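Local coordinates for histidine--tRNA ligase (Staphylococcus aureus, PDB 1QE0), which catalyses the ATP-dependent joining of L-histidine to tRNA(His), working as a homodimer of the class II aminoacyl-tRNA synthetase family, at residues Val398-Met401 / Thr402-Glu405; Leu364-Ile368 / Lys369-Lys373; Met372-Ala375 / Asp376-Gly379; Leu349-Leu352 / Arg353-Ile357. One frame throughout, in Å; residues are numbered along the deposited sequence.

Overall arrangement
All four contacts belong to the anticodon-binding domain, a region separate from the catalytic core that binds ATP. Contacts 2 and 3 follow each other along the helix 368-377, at its start and its end; they share Met372 and Lys373, their centres are about 9 Å apart, and Arg366 of one lies beside Gln374 of the other. Contact 1, a hairpin turn, meets this helix through Met401, whose CE is 3.7 Å from Met372 CE. Contact 4 lies at the C-terminal end of another helix, 338-353, with its centre about 19 Å from that of contact 3 and nearest atoms about 8 Å apart. Contacts 2, 3 and 4 also touch the second subunit; contact 1 touches no other chain of the dimer.

Contact 1: Val398-Met401 / Thr402-Glu405; sequences VKNM and TTGE
Asn400 turns its amide back over Thr402 and Thr403, and its carbonyl oxygen collects a backbone donor from each. The amide gets there because CG stands anti to the backbone N (chi1 172°), which carries OD1 over the turn. Thr402 N reaches Asn400 OD1 at 2.6 Å, close to the line of the C=O bond, whereas Thr403 N, 2.8 Å from Asn400 OD1, comes from above the carbonyl plane. The first of these bonds makes an Asx turn, a role that suits asparagine with its short, neutral acceptor. The side chain of Thr403 crosses that of Asn400 at about a right angle, and Thr403 OG1 lies 3.2 Å from Asn400 CB. The same hydroxyl accepts from Glu405 N at 3.0 Å, an ST turn that holds Thr403 to the residue two further on. Lys399 keeps an extended chain until it bends at its end, where NZ donates to Gly404 O at 3.0 Å. Gly404 has a positive phi (74°), readily adopted by glycine, and its N gives a weak bond to Asn400 O. Beyond it Glu405 O receives Asn400 N at 2.7 Å, closing the loop. Antiparallel strands 396-400 and 406-409 are thus joined in a beta hairpin at the edge of the five-stranded mixed sheet of the anticodon-binding domain.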
ATOM      1  N   VAL A 398      17.104 -22.683 -26.148  1.00 27.87           N
ATOM      2  CA  VAL A 398      16.221 -22.129 -25.139  1.00 31.39           C
ATOM      3  C   VAL A 398      14.993 -23.051 -25.026  1.00 32.21           C
ATOM      4  O   VAL A 398      14.102 -23.024 -25.883  1.00 35.09           O
ATOM      5  CB  VAL A 398      15.790 -20.728 -25.548  1.00 30.89           C
ATOM      6  CG1 VAL A 398      14.991 -20.080 -24.425  1.00 33.70           C
ATOM      7  CG2 VAL A 398      17.010 -19.899 -25.911  1.00 29.46           C
ATOM      8  N   LYS A 399      14.968 -23.891 -23.995  1.00 30.43           N
ATOM      9  CA  LYS A 399      13.877 -24.836 -23.812  1.00 30.50           C
ATOM     10  C   LYS A 399      12.686 -24.268 -23.071  1.00 30.02           C
ATOM     11  O   LYS A 399      12.831 -23.823 -21.929  1.00 30.59           O
ATOM     12  CB  LYS A 399      14.365 -26.080 -23.059  1.00 34.38           C
ATOM     13  CG  LYS A 399      13.254 -27.092 -22.740  1.00 42.51           C
ATOM     14  CD  LYS A 399      13.697 -28.164 -21.732  1.00 48.23           C
ATOM     15  CE  LYS A 399      12.553 -29.126 -21.297  1.00 54.56           C
ATOM     16  NZ  LYS A 399      12.068 -30.101 -22.355  1.00 58.28           N
ATOM     17  N   ASN A 400      11.518 -24.295 -23.721  1.00 27.44           N
ATOM     18  CA  ASN A 400      10.258 -23.849 -23.130  1.00 22.51           C
ATOM     19  C   ASN A 400       9.974 -24.925 -22.105  1.00 22.69           C
ATOM     20  O   ASN A 400       9.768 -26.071 -22.473  1.00 25.78           O
ATOM     21  CB  ASN A 400       9.156 -23.871 -24.177  1.00 19.90           C
ATOM     22  CG  ASN A 400       7.790 -23.613 -23.595  1.00 23.37           C
ATOM     23  OD1 ASN A 400       7.376 -24.231 -22.620  1.00 23.66           O
ATOM     24  ND2 ASN A 400       7.069 -22.700 -24.207  1.00 29.54           N
ATOM     25  N   MET A 401       9.936 -24.576 -20.833  1.00 21.03           N
ATOM     26  CA  MET A 401       9.724 -25.573 -19.801  1.00 23.57           C
ATOM     27  C   MET A 401       8.368 -26.243 -19.741  1.00 27.58           C
ATOM     28  O   MET A 401       8.210 -27.228 -19.018  1.00 31.07           O
ATOM     29  CB  MET A 401      10.058 -25.004 -18.434  1.00 24.33           C
ATOM     30  CG  MET A 401      11.519 -24.653 -18.301  1.00 35.01           C
ATOM     31  SD  MET A 401      12.566 -26.100 -18.137  1.00 37.07           S
ATOM     32  CE  MET A 401      12.317 -26.421 -16.363  1.00 23.11           C
ATOM     33  N   THR A 402       7.371 -25.717 -20.441  1.00 27.28           N
ATOM     34  CA  THR A 402       6.071 -26.356 -20.385  1.00 28.30           C
ATOM     35  C   THR A 402       5.913 -27.299 -21.567  1.00 31.23           C
ATOM     36  O   THR A 402       5.658 -28.493 -21.387  1.00 30.94           O
ATOM     37  CB  THR A 402       4.958 -25.332 -20.352  1.00 27.04           C
ATOM     38  OG1 THR A 402       5.450 -24.137 -19.738  1.00 34.60           O
ATOM     39  CG2 THR A 402       3.815 -25.848 -19.511  1.00 33.72           C
ATOM     40  N   THR A 403       6.125 -26.775 -22.773  1.00 30.47           N
ATOM     41  CA  THR A 403       6.017 -27.586 -23.965  1.00 29.95           C
ATOM     42  C   THR A 403       7.237 -28.498 -24.052  1.00 32.45           C
ATOM     43  O   THR A 403       7.218 -29.535 -24.727  1.00 33.74           O
ATOM     44  CB  THR A 403       5.969 -26.730 -25.226  1.00 26.87           C
ATOM     45  OG1 THR A 403       7.247 -26.134 -25.433  1.00 27.05           O
ATOM     46  CG2 THR A 403       4.920 -25.661 -25.105  1.00 31.99           C
ATOM     47  N   GLY A 404       8.319 -28.082 -23.409  1.00 32.22           N
ATOM     48  CA  GLY A 404       9.530 -28.873 -23.441  1.00 29.71           C
ATOM     49  C   GLY A 404      10.186 -28.749 -24.797  1.00 29.51           C
ATOM     50  O   GLY A 404      11.116 -29.500 -25.114  1.00 30.58           O
ATOM     51  N   GLU A 405       9.731 -27.773 -25.575  1.00 25.70           N
ATOM     52  CA  GLU A 405      10.256 -27.531 -26.911  1.00 31.31           C
ATOM     53  C   GLU A 405      11.469 -26.593 -26.819  1.00 31.92           C
ATOM     54  O   GLU A 405      11.420 -25.606 -26.101  1.00 34.79           O
ATOM     55  CB  GLU A 405       9.140 -26.914 -27.776  1.00 36.58           C
ATOM     56  CG  GLU A 405       9.576 -26.262 -29.107  1.00 50.32           C
ATOM     57  CD  GLU A 405       9.062 -24.805 -29.300  1.00 54.50           C
ATOM     58  OE1 GLU A 405       9.286 -24.234 -30.395  1.00 52.94           O
ATOM     59  OE2 GLU A 405       8.457 -24.222 -28.363  1.00 55.80           O
TER

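Contact 2: Leu364-Ile368 / Lys369-Lys373; sequences LQRKI and KGQMK
Gln371 reaches back from the first turn of a helix to the peptide just ahead of it, donating from NE2 to Arg366 O at 2.9 Å. The acceptor lies in the plane of the glutamine amide, while the donor sits above the carbonyl plane of Arg366. With CG beside the backbone N (chi1 -81°) the glutamine is turned back toward that peptide, and its extended chain beyond CG supplies the reach. Next to it Arg366 CG packs 4.0 Å from Gln371 CG, and the arginine runs on across Gly370, whose O lies 3.8 Å from Arg366 NE, over a face of the guanidinium. Glycine fits this spot because any side chain would press on Arg366 CB and on Lys367 O. Lys367 is the N-cap of the helix 368-377, and its carbonyl O takes Gln371 N at 2.9 Å with a weaker bond from Gly370 N. One residue on, Met372 N donates to Ile368 O at 2.7 Å. The side chains of Ile368 and Met372 lie side by side, pointing the same way, with Ile368 CG2 3.5 Å from Met372 CG. The next shell fixes these groups: Gln371 OE1 accepts from Thr336 N at the end of strand 332-336, so both ends of its amide are engaged and its rotation is set. Asp362 forms a salt bridge with Arg366 NE and would be expected to balance the charge of Arg366, whose guanidinium has that of Arg377 close by. Gln100 of the second subunit packs against Arg366, and Met401 of the hairpin against Met372.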
ATOM      1  N   LEU A 364      24.849 -21.899  -4.763  1.00 17.40           N
ATOM      2  CA  LEU A 364      24.787 -23.319  -4.286  1.00 19.86           C
ATOM      3  C   LEU A 364      25.470 -24.446  -5.139  1.00 20.34           C
ATOM      4  O   LEU A 364      25.489 -25.604  -4.723  1.00 20.02           O
ATOM      5  CB  LEU A 364      23.315 -23.748  -4.040  1.00 11.76           C
ATOM      6  CG  LEU A 364      22.694 -23.885  -2.644  1.00  9.31           C
ATOM      7  CD1 LEU A 364      22.588 -22.571  -1.917  1.00 13.10           C
ATOM      8  CD2 LEU A 364      21.335 -24.452  -2.807  1.00 12.13           C
ATOM      9  N   GLN A 365      25.976 -24.118  -6.326  1.00 23.91           N
ATOM     10  CA  GLN A 365      26.656 -25.080  -7.197  1.00 26.55           C
ATOM     11  C   GLN A 365      26.135 -26.512  -7.170  1.00 25.50           C
ATOM     12  O   GLN A 365      26.692 -27.350  -6.459  1.00 25.85           O
ATOM     13  CB  GLN A 365      28.145 -25.133  -6.859  1.00 33.38           C
ATOM     14  CG  GLN A 365      28.917 -23.878  -7.166  1.00 45.08           C
ATOM     15  CD  GLN A 365      30.269 -23.861  -6.473  1.00 49.35           C
ATOM     16  OE1 GLN A 365      31.223 -23.269  -6.968  1.00 59.50           O
ATOM     17  NE2 GLN A 365      30.358 -24.510  -5.324  1.00 53.70           N
ATOM     18  N   ARG A 366      25.086 -26.807  -7.938  1.00 26.24           N
ATOM     19  CA  ARG A 366      24.554 -28.170  -7.984  1.00 21.91           C
ATOM     20  C   ARG A 366      24.590 -28.822  -9.347  1.00 21.76           C
ATOM     21  O   ARG A 366      24.973 -28.206 -10.329  1.00 22.32           O
ATOM     22  CB  ARG A 366      23.152 -28.270  -7.370  1.00 17.42           C
ATOM     23  CG  ARG A 366      22.232 -27.130  -7.623  1.00 15.57           C
ATOM     24  CD  ARG A 366      21.191 -27.000  -6.498  1.00 18.28           C
ATOM     25  NE  ARG A 366      20.460 -25.739  -6.614  1.00 25.78           N
ATOM     26  CZ  ARG A 366      19.582 -25.252  -5.741  1.00 25.75           C
ATOM     27  NH1 ARG A 366      19.021 -24.083  -5.998  1.00 32.11           N
ATOM     28  NH2 ARG A 366      19.223 -25.920  -4.655  1.00 20.32           N
ATOM     29  N   LYS A 367      24.235 -30.099  -9.388  1.00 26.05           N
ATOM     30  CA  LYS A 367      24.207 -30.886 -10.630  1.00 25.23           C
ATOM     31  C   LYS A 367      23.043 -30.412 -11.490  1.00 24.61           C
ATOM     32  O   LYS A 367      22.044 -29.940 -10.952  1.00 28.30           O
ATOM     33  CB  LYS A 367      23.965 -32.364 -10.292  1.00 26.99           C
ATOM     34  CG  LYS A 367      24.544 -32.796  -8.971  1.00 29.12           C
ATOM     35  CD  LYS A 367      23.870 -34.066  -8.452  1.00 40.01           C
ATOM     36  CE  LYS A 367      24.277 -35.332  -9.219  1.00 43.43           C
ATOM     37  NZ  LYS A 367      25.653 -35.857  -8.865  1.00 47.03           N
ATOM     38  N   ILE A 368      23.109 -30.637 -12.799  1.00 25.52           N
ATOM     39  CA  ILE A 368      22.028 -30.240 -13.710  1.00 24.72           C
ATOM     40  C   ILE A 368      20.654 -30.653 -13.171  1.00 24.09           C
ATOM     41  O   ILE A 368      19.734 -29.858 -13.192  1.00 29.78           O
ATOM     42  CB  ILE A 368      22.099 -30.917 -15.121  1.00 32.10           C
ATOM     43  CG1 ILE A 368      23.456 -30.777 -15.775  1.00 36.07           C
ATOM     44  CG2 ILE A 368      21.090 -30.291 -16.094  1.00 28.20           C
ATOM     45  CD1 ILE A 368      23.424 -31.351 -17.194  1.00 37.81           C
ATOM     46  N   LYS A 369      20.482 -31.886 -12.718  1.00 20.34           N
ATOM     47  CA  LYS A 369      19.166 -32.277 -12.230  1.00 20.49           C
ATOM     48  C   LYS A 369      18.700 -31.278 -11.191  1.00 17.92           C
ATOM     49  O   LYS A 369      17.576 -30.798 -11.253  1.00 19.53           O
ATOM     50  CB  LYS A 369      19.185 -33.696 -11.638  1.00 26.12           C
ATOM     51  CG  LYS A 369      17.810 -34.213 -11.200  1.00 30.15           C
ATOM     52  CD  LYS A 369      17.843 -35.692 -10.745  1.00 35.49           C
ATOM     53  CE  LYS A 369      16.410 -36.257 -10.511  1.00 41.08           C
ATOM     54  NZ  LYS A 369      16.307 -37.729 -10.130  1.00 40.43           N
ATOM     55  N   GLY A 370      19.633 -30.868 -10.333  1.00 16.64           N
ATOM     56  CA  GLY A 370      19.365 -29.938  -9.241  1.00 13.93           C
ATOM     57  C   GLY A 370      19.123 -28.517  -9.685  1.00 17.11           C
ATOM     58  O   GLY A 370      18.371 -27.756  -9.055  1.00 17.43           O
ATOM     59  N   GLN A 371      19.822 -28.119 -10.736  1.00 11.83           N
ATOM     60  CA  GLN A 371      19.609 -26.799 -11.267  1.00  8.73           C
ATOM     61  C   GLN A 371      18.259 -26.800 -11.974  1.00 12.10           C
ATOM     62  O   GLN A 371      17.431 -25.924 -11.716  1.00 17.68           O
ATOM     63  CB  GLN A 371      20.742 -26.414 -12.199  1.00  4.23           C
ATOM     64  CG  GLN A 371      21.963 -25.916 -11.432  1.00  2.72           C
ATOM     65  CD  GLN A 371      23.062 -25.546 -12.344  1.00  2.00           C
ATOM     66  OE1 GLN A 371      22.866 -24.739 -13.232  1.00  7.93           O
ATOM     67  NE2 GLN A 371      24.199 -26.195 -12.210  1.00  2.00           N
ATOM     68  N   MET A 372      18.011 -27.821 -12.798  1.00 11.56           N
ATOM     69  CA  MET A 372      16.752 -27.969 -13.518  1.00 11.45           C
ATOM     70  C   MET A 372      15.567 -28.029 -12.556  1.00 14.80           C
ATOM     71  O   MET A 372      14.498 -27.488 -12.843  1.00 17.19           O
ATOM     72  CB  MET A 372      16.769 -29.216 -14.366  1.00 10.20           C
ATOM     73  CG  MET A 372      17.797 -29.200 -15.454  1.00 12.50           C
ATOM     74  SD  MET A 372      17.488 -28.021 -16.768  1.00 22.82           S
ATOM     75  CE  MET A 372      15.733 -27.816 -16.738  1.00 20.20           C
ATOM     76  N   LYS A 373      15.740 -28.685 -11.418  1.00 13.65           N
ATOM     77  CA  LYS A 373      14.664 -28.727 -10.441  1.00 19.78           C
ATOM     78  C   LYS A 373      14.405 -27.306  -9.895  1.00 19.69           C
ATOM     79  O   LYS A 373      13.265 -26.888  -9.761  1.00 21.97           O
ATOM     80  CB  LYS A 373      15.016 -29.685  -9.289  1.00 23.24           C
ATOM     81  CG  LYS A 373      15.046 -31.130  -9.701  1.00 28.73           C
ATOM     82  CD  LYS A 373      15.251 -32.050  -8.519  1.00 38.71           C
ATOM     83  CE  LYS A 373      15.140 -33.522  -8.965  1.00 44.69           C
ATOM     84  NZ  LYS A 373      15.163 -34.507  -7.834  1.00 46.79           N
TER

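Contact 3: Met372-Ala375 / Asp376-Gly379; sequences MKQA and DRLG
Gln374 and Arg377, one helical turn apart, meet through their polar ends. Gln374 OE1 receives two weak bonds, from Arg377 NE at 2.8 Å and from Arg377 NH1 at 2.9 Å, with the amide and guanidinium planes 59° apart. Arginine reaches this oxygen by bending at chi3 (49°), which folds the guanidinium back over the helix, with Gln374 CA against one face, toward the rim of the group. The other end of the amide, NE2, donates to Asn99 OD1 of the second subunit, so glutamine, acceptor and donor at once, bridges its own helix and the dimer partner.

Backbone bonds continue the helix: Asp376 N to Met372 O, Arg377 N to Lys373 O at 2.7 Å and Leu378 N to Gln374 O at 2.8 Å. The helix 368-377 then ends in a Schellman motif, where Gly379 turns to positive phi (78°), a conformation that calls for glycine, and its N donates to Asp376 O at 3.1 Å.

Van der Waals packing sets the methyls of Leu378 against the Gln374 side chain and its amide, the two side chains crossing at a slant. Apolar contact joins Leu378 to Phe333 of strand 332-336, and likewise Ala375, whose small side chain is consistent with close approach of helix and sheet.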
ATOM      1  N   MET A 372      18.011 -27.821 -12.798  1.00 11.56           N
ATOM      2  CA  MET A 372      16.752 -27.969 -13.518  1.00 11.45           C
ATOM      3  C   MET A 372      15.567 -28.029 -12.556  1.00 14.80           C
ATOM      4  O   MET A 372      14.498 -27.488 -12.843  1.00 17.19           O
ATOM      5  CB  MET A 372      16.769 -29.216 -14.366  1.00 10.20           C
ATOM      6  CG  MET A 372      17.797 -29.200 -15.454  1.00 12.50           C
ATOM      7  SD  MET A 372      17.488 -28.021 -16.768  1.00 22.82           S
ATOM      8  CE  MET A 372      15.733 -27.816 -16.738  1.00 20.20           C
ATOM      9  N   LYS A 373      15.740 -28.685 -11.418  1.00 13.65           N
ATOM     10  CA  LYS A 373      14.664 -28.727 -10.441  1.00 19.78           C
ATOM     11  C   LYS A 373      14.405 -27.306  -9.895  1.00 19.69           C
ATOM     12  O   LYS A 373      13.265 -26.888  -9.761  1.00 21.97           O
ATOM     13  CB  LYS A 373      15.016 -29.685  -9.289  1.00 23.24           C
ATOM     14  CG  LYS A 373      15.046 -31.130  -9.701  1.00 28.73           C
ATOM     15  CD  LYS A 373      15.251 -32.050  -8.519  1.00 38.71           C
ATOM     16  CE  LYS A 373      15.140 -33.522  -8.965  1.00 44.69           C
ATOM     17  NZ  LYS A 373      15.163 -34.507  -7.834  1.00 46.79           N
ATOM     18  N   GLN A 374      15.474 -26.563  -9.609  1.00 20.41           N
ATOM     19  CA  GLN A 374      15.363 -25.219  -9.068  1.00 14.03           C
ATOM     20  C   GLN A 374      14.631 -24.368 -10.075  1.00 16.22           C
ATOM     21  O   GLN A 374      13.687 -23.631  -9.724  1.00 19.00           O
ATOM     22  CB  GLN A 374      16.750 -24.670  -8.748  1.00  8.76           C
ATOM     23  CG  GLN A 374      16.803 -23.234  -8.202  1.00  8.89           C
ATOM     24  CD  GLN A 374      16.131 -22.994  -6.846  1.00  9.34           C
ATOM     25  OE1 GLN A 374      15.720 -23.911  -6.134  1.00 12.37           O
ATOM     26  NE2 GLN A 374      16.013 -21.727  -6.498  1.00  7.15           N
ATOM     27  N   ALA A 375      15.004 -24.531 -11.338  1.00 12.21           N
ATOM     28  CA  ALA A 375      14.345 -23.804 -12.399  1.00 12.22           C
ATOM     29  C   ALA A 375      12.850 -24.052 -12.251  1.00 15.15           C
ATOM     30  O   ALA A 375      12.073 -23.112 -12.166  1.00 19.68           O
ATOM     31  CB  ALA A 375      14.815 -24.292 -13.752  1.00  7.67           C
ATOM     32  N   ASP A 376      12.483 -25.319 -12.099  1.00 16.22           N
ATOM     33  CA  ASP A 376      11.099 -25.751 -11.979  1.00 18.68           C
ATOM     34  C   ASP A 376      10.452 -25.219 -10.715  1.00 20.23           C
ATOM     35  O   ASP A 376       9.303 -24.775 -10.736  1.00 22.56           O
ATOM     36  CB  ASP A 376      11.059 -27.278 -11.995  1.00 25.85           C
ATOM     37  CG  ASP A 376       9.668 -27.833 -12.079  1.00 33.88           C
ATOM     38  OD1 ASP A 376       9.098 -27.802 -13.197  1.00 38.48           O
ATOM     39  OD2 ASP A 376       9.172 -28.340 -11.039  1.00 35.96           O
ATOM     40  N   ARG A 377      11.216 -25.202  -9.634  1.00 19.64           N
ATOM     41  CA  ARG A 377      10.732 -24.734  -8.350  1.00 23.02           C
ATOM     42  C   ARG A 377      10.402 -23.225  -8.428  1.00 25.67           C
ATOM     43  O   ARG A 377       9.360 -22.772  -7.953  1.00 30.41           O
ATOM     44  CB  ARG A 377      11.785 -25.054  -7.279  1.00 23.41           C
ATOM     45  CG  ARG A 377      11.503 -24.525  -5.882  1.00 23.99           C
ATOM     46  CD  ARG A 377      12.216 -25.336  -4.823  1.00 26.36           C
ATOM     47  NE  ARG A 377      13.638 -25.552  -5.107  1.00 29.95           N
ATOM     48  CZ  ARG A 377      14.132 -26.657  -5.668  1.00 34.43           C
ATOM     49  NH1 ARG A 377      15.435 -26.779  -5.882  1.00 37.20           N
ATOM     50  NH2 ARG A 377      13.324 -27.645  -6.032  1.00 35.38           N
ATOM     51  N   LEU A 378      11.279 -22.457  -9.057  1.00 23.35           N
ATOM     52  CA  LEU A 378      11.096 -21.018  -9.221  1.00 15.76           C
ATOM     53  C   LEU A 378      10.044 -20.665 -10.279  1.00 16.22           C
ATOM     54  O   LEU A 378       9.727 -19.496 -10.471  1.00 16.76           O
ATOM     55  CB  LEU A 378      12.421 -20.421  -9.664  1.00  9.88           C
ATOM     56  CG  LEU A 378      13.418 -20.043  -8.583  1.00 10.75           C
ATOM     57  CD1 LEU A 378      13.257 -20.861  -7.354  1.00  7.01           C
ATOM     58  CD2 LEU A 378      14.787 -20.196  -9.153  1.00  9.59           C
ATOM     59  N   GLY A 379       9.531 -21.657 -10.998  1.00 13.81           N
ATOM     60  CA  GLY A 379       8.563 -21.361 -12.038  1.00 14.53           C
ATOM     61  C   GLY A 379       9.158 -20.810 -13.340  1.00 16.16           C
ATOM     62  O   GLY A 379       8.428 -20.221 -14.161  1.00 15.68           O
TER

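Contact 4: Leu349-Leu352 / Arg353-Ile357; sequences LNHL and RHNGI
Arg353 leaves the last turn of its helix and runs alongside Leu349, one turn earlier, both side chains pointing the same way. Its CB sits 3.3 Å from Leu349 O, the carbonyl that also accepts Arg353 N at 2.9 Å. Arg353 CG, beside the backbone N (chi1 -60°), comes nearest Leu349 O at 3.0 Å, and the extended chain then carries CD past that oxygen to NE. At the tip, Leu349 CG lies over the centre of one guanidinium face, 3.8 Å from Arg353 CZ; the leucine gives the flat cation an apolar platform. The nitrogens turn to other partners: NE to Phe32 O and NH1 to Glu142 of the second subunit, NH2 to Asp360 and Ala359 O of its own chain. Arginine suits the place because one flat group can serve all these acceptors, and the two acidic residues would be expected to balance its charge.

His354 N bonds to Asn350 O, which also meets the edge of the histidine ring in its plane, and that ring stacks on His149 of the second subunit. Asn355 folds back, its ND2 donating to His351 O at 2.9 Å, while Asn355 N donates to Leu352 O at 2.7 Å. Gly356 takes a positive phi (71°), which favours glycine, as the chain leaves the helix end. Ile357 CB comes 4.0 Å from Leu352 CB; Leu352 packs on Leu332 and Ile334, Ile357 on Phe418 of helix 413-419. This is the C-terminal end of helix 338-353 in a beta-alpha-beta crossover between parallel strands 332-336 and 359-361, at the dimer interface.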
ATOM      1  N   LEU A 349      23.020 -12.345 -16.417  1.00  8.97           N
ATOM      2  CA  LEU A 349      21.971 -12.074 -15.447  1.00  4.43           C
ATOM      3  C   LEU A 349      21.813 -10.583 -15.246  1.00  6.69           C
ATOM      4  O   LEU A 349      20.708 -10.058 -15.218  1.00  8.95           O
ATOM      5  CB  LEU A 349      22.383 -12.682 -14.139  1.00  2.00           C
ATOM      6  CG  LEU A 349      21.329 -13.477 -13.480  1.00  2.00           C
ATOM      7  CD1 LEU A 349      20.730 -14.304 -14.505  1.00  4.29           C
ATOM      8  CD2 LEU A 349      21.977 -14.338 -12.434  1.00  8.09           C
ATOM      9  N   ASN A 350      22.934  -9.919 -15.007  1.00  5.99           N
ATOM     10  CA  ASN A 350      22.959  -8.488 -14.804  1.00  7.48           C
ATOM     11  C   ASN A 350      22.333  -7.856 -16.043  1.00 10.82           C
ATOM     12  O   ASN A 350      21.541  -6.918 -15.956  1.00 16.89           O
ATOM     13  CB  ASN A 350      24.414  -8.077 -14.658  1.00 13.34           C
ATOM     14  CG  ASN A 350      24.657  -6.619 -14.952  1.00 20.32           C
ATOM     15  OD1 ASN A 350      24.172  -5.748 -14.225  1.00 23.19           O
ATOM     16  ND2 ASN A 350      25.444  -6.338 -16.005  1.00 19.14           N
ATOM     17  N   HIS A 351      22.594  -8.458 -17.198  1.00 10.30           N
ATOM     18  CA  HIS A 351      22.072  -7.951 -18.468  1.00  9.09           C
ATOM     19  C   HIS A 351      20.570  -8.050 -18.573  1.00  6.95           C
ATOM     20  O   HIS A 351      19.868  -7.089 -18.870  1.00  6.55           O
ATOM     21  CB  HIS A 351      22.676  -8.718 -19.642  1.00 18.40           C
ATOM     22  CG  HIS A 351      23.053  -7.832 -20.784  1.00 36.62           C
ATOM     23  ND1 HIS A 351      22.224  -7.605 -21.876  1.00 35.61           N
ATOM     24  CD2 HIS A 351      24.111  -7.001 -20.917  1.00 43.63           C
ATOM     25  CE1 HIS A 351      22.761  -6.658 -22.616  1.00 46.37           C
ATOM     26  NE2 HIS A 351      23.904  -6.270 -22.062  1.00 54.06           N
ATOM     27  N   LEU A 352      20.100  -9.263 -18.397  1.00  5.00           N
ATOM     28  CA  LEU A 352      18.702  -9.537 -18.477  1.00  7.09           C
ATOM     29  C   LEU A 352      17.956  -8.689 -17.466  1.00 10.38           C
ATOM     30  O   LEU A 352      17.041  -7.995 -17.850  1.00 19.97           O
ATOM     31  CB  LEU A 352      18.460 -11.022 -18.239  1.00  6.42           C
ATOM     32  CG  LEU A 352      19.093 -11.998 -19.232  1.00  2.00           C
ATOM     33  CD1 LEU A 352      18.908 -13.357 -18.710  1.00  2.00           C
ATOM     34  CD2 LEU A 352      18.481 -11.891 -20.580  1.00  2.00           C
ATOM     35  N   ARG A 353      18.393  -8.663 -16.206  1.00  9.15           N
ATOM     36  CA  ARG A 353      17.724  -7.893 -15.157  1.00  5.79           C
ATOM     37  C   ARG A 353      17.640  -6.405 -15.461  1.00  9.19           C
ATOM     38  O   ARG A 353      16.670  -5.735 -15.111  1.00  6.34           O
ATOM     39  CB  ARG A 353      18.395  -8.136 -13.829  1.00  2.00           C
ATOM     40  CG  ARG A 353      18.341  -9.573 -13.461  1.00  2.00           C
ATOM     41  CD  ARG A 353      18.925  -9.857 -12.075  1.00  3.14           C
ATOM     42  NE  ARG A 353      18.508 -11.167 -11.576  1.00  2.00           N
ATOM     43  CZ  ARG A 353      19.220 -11.940 -10.770  1.00  2.00           C
ATOM     44  NH1 ARG A 353      20.392 -11.541 -10.356  1.00  2.15           N
ATOM     45  NH2 ARG A 353      18.762 -13.123 -10.386  1.00  2.00           N
ATOM     46  N   HIS A 354      18.636  -5.899 -16.175  1.00 13.75           N
ATOM     47  CA  HIS A 354      18.646  -4.500 -16.574  1.00 13.13           C
ATOM     48  C   HIS A 354      17.727  -4.266 -17.748  1.00 16.40           C
ATOM     49  O   HIS A 354      17.690  -3.169 -18.289  1.00 25.30           O
ATOM     50  CB  HIS A 354      20.041  -4.069 -16.948  1.00  8.59           C
ATOM     51  CG  HIS A 354      20.807  -3.536 -15.794  1.00 10.20           C
ATOM     52  ND1 HIS A 354      20.807  -2.203 -15.459  1.00 13.52           N
ATOM     53  CD2 HIS A 354      21.515  -4.166 -14.832  1.00  3.95           C
ATOM     54  CE1 HIS A 354      21.474  -2.034 -14.336  1.00 13.70           C
ATOM     55  NE2 HIS A 354      21.915  -3.207 -13.933  1.00 10.71           N
ATOM     56  N   ASN A 355      16.980  -5.292 -18.134  1.00 14.66           N
ATOM     57  CA  ASN A 355      16.062  -5.193 -19.249  1.00 13.27           C
ATOM     58  C   ASN A 355      14.664  -5.700 -18.961  1.00 14.08           C
ATOM     59  O   ASN A 355      13.954  -6.091 -19.867  1.00 15.31           O
ATOM     60  CB  ASN A 355      16.625  -5.914 -20.450  1.00 10.55           C
ATOM     61  CG  ASN A 355      17.630  -5.092 -21.194  1.00 14.92           C
ATOM     62  OD1 ASN A 355      17.304  -4.497 -22.202  1.00 23.42           O
ATOM     63  ND2 ASN A 355      18.867  -5.067 -20.721  1.00 16.81           N
ATOM     64  N   GLY A 356      14.280  -5.731 -17.694  1.00 16.63           N
ATOM     65  CA  GLY A 356      12.939  -6.162 -17.346  1.00 16.05           C
ATOM     66  C   GLY A 356      12.624  -7.627 -17.514  1.00 15.73           C
ATOM     67  O   GLY A 356      11.452  -7.984 -17.606  1.00 17.87           O
ATOM     68  N   ILE A 357      13.654  -8.455 -17.650  1.00 13.82           N
ATOM     69  CA  ILE A 357      13.480  -9.900 -17.763  1.00 13.41           C
ATOM     70  C   ILE A 357      13.687 -10.458 -16.367  1.00 12.25           C
ATOM     71  O   ILE A 357      14.594 -10.040 -15.689  1.00 12.59           O
ATOM     72  CB  ILE A 357      14.541 -10.544 -18.683  1.00 10.71           C
ATOM     73  CG1 ILE A 357      14.197 -10.266 -20.133  1.00  5.49           C
ATOM     74  CG2 ILE A 357      14.594 -12.060 -18.455  1.00 10.88           C
ATOM     75  CD1 ILE A 357      15.079  -9.302 -20.795  1.00  4.62           C
TER